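Long-range contact in putative sulfatase yidJ (Bacteroides fragilis, PDB 2QZU), which probably hydrolyses aryl sulfate esters, as a metal-binding member of the sulfatase family: residues C98-L109 with W133-Y142. Residues are numbered along the deposited sequence; the frame is centred on the assembly and turned at random.
Sequences CNSETAPYGVEL and WHLDAPYKPY
L109 N donates to L135 O (3.0 Å), the single backbone-to-backbone hydrogen bond between 98-109, a loop folded round a 3-10 turn at 103-105, and the irregular run 133-142. One residue back, E108 adds a side-chain bond: its chain, extended beyond CG, runs alongside A137 and brings OE1 to A137 N at 2.9 Å in a nearly straight bond (167°), met on the anti side of the carboxylate. A water donates both to that same OE1 and to A137 O, so OE1 holds A137 N directly and is linked to A137 O through the water. A137 CB rests between E108 OE1 and A103 CB, 3.8 Å from A103 CB.

At the other end of the loop, C98 O receives H134 NE2 at 3.1 Å, on a lone pair in the carbonyl plane. C98 SG, anti to its own carbonyl carbon (chi1 -66°), lies against the L135 backbone, 3.7 Å from L135 C. The ring of P138 presses CD onto the N99 backbone, and Y142 OH touches S100 CB in van der Waals contact, S100 OG being bonded to A153 N. N99 turns the other way, its OD1 accepting from T102 N in an Asx motif that shapes the start of the turn. The buried L109 puts CD2 against W133 CZ2 (3.6 Å), the two side chains crossing at about a right angle, while R162 salt-bridges D136 OD1 and hydrogen-bonds L109 O, tying the segments again.

H134 ND1 bonds S76, the residue predicted to mature to 3-oxoalanine but still serine here, and S77 OG bonds both C98 N and H134 O. The two loops thus meet beside helix 76-85, where H134 joins one of them to the probable catalytic centre of the alkaline phosphatase-like sulfatase fold.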
# COMPACT_ATOMS: atom_id res chain seq x y z
N CYS A 98 5.82 20.43 -0.62
CA CYS A 98 6.15 20.71 -2.01
C CYS A 98 5.49 19.60 -2.82
O CYS A 98 5.67 18.41 -2.52
CB CYS A 98 7.66 20.69 -2.23
SG CYS A 98 8.53 22.02 -1.37
N ASN A 99 4.70 20.00 -3.80
CA ASN A 99 4.01 19.09 -4.70
C ASN A 99 3.40 19.97 -5.78
O ASN A 99 3.45 21.19 -5.69
CB ASN A 99 2.93 18.26 -3.98
CG ASN A 99 1.87 19.12 -3.29
OD1 ASN A 99 1.34 20.06 -3.88
ND2 ASN A 99 1.55 18.79 -2.04
N SER A 100 2.83 19.35 -6.81
CA SER A 100 2.25 20.13 -7.90
C SER A 100 1.05 21.00 -7.52
O SER A 100 0.72 21.94 -8.24
CB SER A 100 1.88 19.21 -9.07
OG SER A 100 0.95 18.22 -8.67
N GLU A 101 0.41 20.69 -6.40
CA GLU A 101 -0.74 21.48 -5.95
C GLU A 101 -0.29 22.83 -5.39
O GLU A 101 -0.95 23.84 -5.58
CB GLU A 101 -1.53 20.71 -4.88
CG GLU A 101 -2.71 21.48 -4.31
CD GLU A 101 -3.46 20.69 -3.24
OE1 GLU A 101 -2.88 20.40 -2.18
OE2 GLU A 101 -4.65 20.36 -3.48
N THR A 102 0.84 22.83 -4.69
CA THR A 102 1.35 24.06 -4.08
C THR A 102 2.35 24.79 -4.96
O THR A 102 2.67 25.95 -4.70
CB THR A 102 2.02 23.76 -2.73
OG1 THR A 102 3.15 22.91 -2.93
CG2 THR A 102 1.03 23.07 -1.79
N ALA A 103 2.84 24.12 -6.00
CA ALA A 103 3.83 24.71 -6.90
C ALA A 103 3.43 26.06 -7.50
O ALA A 103 4.25 26.97 -7.57
CB ALA A 103 4.16 23.73 -8.01
N PRO A 104 2.17 26.20 -7.94
CA PRO A 104 1.74 27.48 -8.52
C PRO A 104 1.85 28.66 -7.55
O PRO A 104 1.83 29.82 -7.97
CB PRO A 104 0.30 27.21 -8.94
CG PRO A 104 0.29 25.74 -9.23
CD PRO A 104 1.11 25.19 -8.08
N TYR A 105 1.97 28.36 -6.27
CA TYR A 105 2.05 29.40 -5.25
C TYR A 105 3.49 29.65 -4.79
O TYR A 105 3.73 30.41 -3.86
CB TYR A 105 1.16 29.02 -4.07
CG TYR A 105 -0.29 28.90 -4.50
CD1 TYR A 105 -1.11 30.02 -4.58
CD2 TYR A 105 -0.80 27.67 -4.92
CE1 TYR A 105 -2.41 29.93 -5.07
CE2 TYR A 105 -2.09 27.57 -5.42
CZ TYR A 105 -2.89 28.70 -5.49
OH TYR A 105 -4.17 28.59 -5.99
N GLY A 106 4.44 29.01 -5.48
CA GLY A 106 5.84 29.19 -5.14
C GLY A 106 6.27 28.54 -3.85
O GLY A 106 7.17 29.03 -3.15
N VAL A 107 5.65 27.42 -3.51
CA VAL A 107 5.99 26.71 -2.29
C VAL A 107 7.23 25.84 -2.50
O VAL A 107 7.14 24.69 -2.92
CB VAL A 107 4.79 25.86 -1.80
CG1 VAL A 107 5.14 25.12 -0.52
CG2 VAL A 107 3.59 26.77 -1.55
N GLU A 108 8.39 26.43 -2.23
CA GLU A 108 9.67 25.73 -2.36
C GLU A 108 10.77 26.62 -1.79
O GLU A 108 10.57 27.82 -1.60
CB GLU A 108 9.99 25.39 -3.83
CG GLU A 108 10.23 26.60 -4.73
CD GLU A 108 10.74 26.21 -6.12
OE1 GLU A 108 10.83 25.00 -6.44
OE2 GLU A 108 11.07 27.13 -6.90
N LEU A 109 11.93 26.04 -1.53
CA LEU A 109 13.05 26.80 -0.99
C LEU A 109 13.54 27.76 -2.07
O LEU A 109 13.71 27.38 -3.22
CB LEU A 109 14.19 25.85 -0.59
CG LEU A 109 15.42 26.47 0.07
CD1 LEU A 109 15.03 27.14 1.38
CD2 LEU A 109 16.46 25.38 0.32
N TRP A 133 15.18 15.41 0.50
CA TRP A 133 15.34 16.86 0.49
C TRP A 133 13.97 17.53 0.64
O TRP A 133 13.76 18.37 1.53
CB TRP A 133 15.99 17.27 -0.84
CG TRP A 133 16.19 18.74 -1.07
CD1 TRP A 133 15.69 19.48 -2.11
CD2 TRP A 133 17.00 19.64 -0.29
NE1 TRP A 133 16.15 20.78 -2.03
CE2 TRP A 133 16.95 20.90 -0.92
CE3 TRP A 133 17.76 19.49 0.87
CZ2 TRP A 133 17.64 22.02 -0.43
CZ3 TRP A 133 18.45 20.61 1.37
CH2 TRP A 133 18.38 21.85 0.71
N HIS A 134 13.05 17.15 -0.24
CA HIS A 134 11.67 17.64 -0.27
C HIS A 134 11.51 19.15 -0.14
O HIS A 134 10.67 19.63 0.63
CB HIS A 134 10.84 16.95 0.83
CG HIS A 134 9.37 16.94 0.55
ND1 HIS A 134 8.43 16.59 1.50
CD2 HIS A 134 8.67 17.21 -0.58
CE1 HIS A 134 7.22 16.65 0.97
NE2 HIS A 134 7.34 17.02 -0.30
N LEU A 135 12.30 19.91 -0.90
CA LEU A 135 12.20 21.36 -0.85
C LEU A 135 12.10 22.00 -2.24
O LEU A 135 12.26 23.21 -2.39
CB LEU A 135 13.39 21.95 -0.08
CG LEU A 135 13.26 21.84 1.45
CD1 LEU A 135 14.59 22.16 2.10
CD2 LEU A 135 12.16 22.80 1.94
N ASP A 136 11.83 21.18 -3.25
CA ASP A 136 11.68 21.67 -4.63
C ASP A 136 10.27 21.41 -5.17
O ASP A 136 9.72 20.32 -4.98
CB ASP A 136 12.70 20.99 -5.55
CG ASP A 136 14.14 21.29 -5.16
OD1 ASP A 136 14.49 22.48 -5.02
OD2 ASP A 136 14.92 20.33 -5.00
N ALA A 137 9.70 22.40 -5.85
CA ALA A 137 8.37 22.27 -6.43
C ALA A 137 8.43 21.49 -7.74
O ALA A 137 9.21 21.82 -8.64
CB ALA A 137 7.77 23.66 -6.68
N PRO A 138 7.62 20.43 -7.88
CA PRO A 138 7.66 19.66 -9.13
C PRO A 138 7.10 20.48 -10.30
O PRO A 138 6.27 21.36 -10.10
CB PRO A 138 6.78 18.44 -8.82
CG PRO A 138 6.84 18.33 -7.31
CD PRO A 138 6.76 19.77 -6.88
N TYR A 139 7.57 20.19 -11.51
CA TYR A 139 7.08 20.88 -12.70
C TYR A 139 7.00 19.89 -13.86
O TYR A 139 7.72 18.89 -13.88
CB TYR A 139 7.99 22.07 -13.04
CG TYR A 139 9.34 21.71 -13.60
CD1 TYR A 139 9.49 21.38 -14.95
CD2 TYR A 139 10.48 21.69 -12.79
CE1 TYR A 139 10.73 21.06 -15.48
CE2 TYR A 139 11.73 21.36 -13.31
CZ TYR A 139 11.84 21.05 -14.66
OH TYR A 139 13.06 20.71 -15.19
N LYS A 140 6.11 20.15 -14.81
CA LYS A 140 5.92 19.26 -15.96
C LYS A 140 6.98 19.39 -17.05
O LYS A 140 7.46 20.49 -17.32
CB LYS A 140 4.54 19.50 -16.57
CG LYS A 140 3.37 19.20 -15.65
CD LYS A 140 2.05 19.35 -16.39
CE LYS A 140 0.87 18.99 -15.50
NZ LYS A 140 -0.42 19.07 -16.24
N PRO A 141 7.37 18.27 -17.68
CA PRO A 141 6.88 16.91 -17.41
C PRO A 141 7.54 16.36 -16.15
O PRO A 141 8.75 16.46 -15.98
CB PRO A 141 7.28 16.14 -18.67
CG PRO A 141 8.56 16.82 -19.06
CD PRO A 141 8.23 18.28 -18.88
N TYR A 142 6.73 15.78 -15.26
CA TYR A 142 7.24 15.24 -14.00
C TYR A 142 8.19 14.06 -14.18
O TYR A 142 8.03 13.27 -15.11
CB TYR A 142 6.07 14.82 -13.10
CG TYR A 142 5.05 15.91 -12.86
CD1 TYR A 142 5.43 17.14 -12.33
CD2 TYR A 142 3.70 15.71 -13.17
CE1 TYR A 142 4.49 18.15 -12.10
CE2 TYR A 142 2.76 16.72 -12.94
CZ TYR A 142 3.16 17.93 -12.41
OH TYR A 142 2.25 18.93 -12.19
O HOH W 1 11.46 23.28 -8.67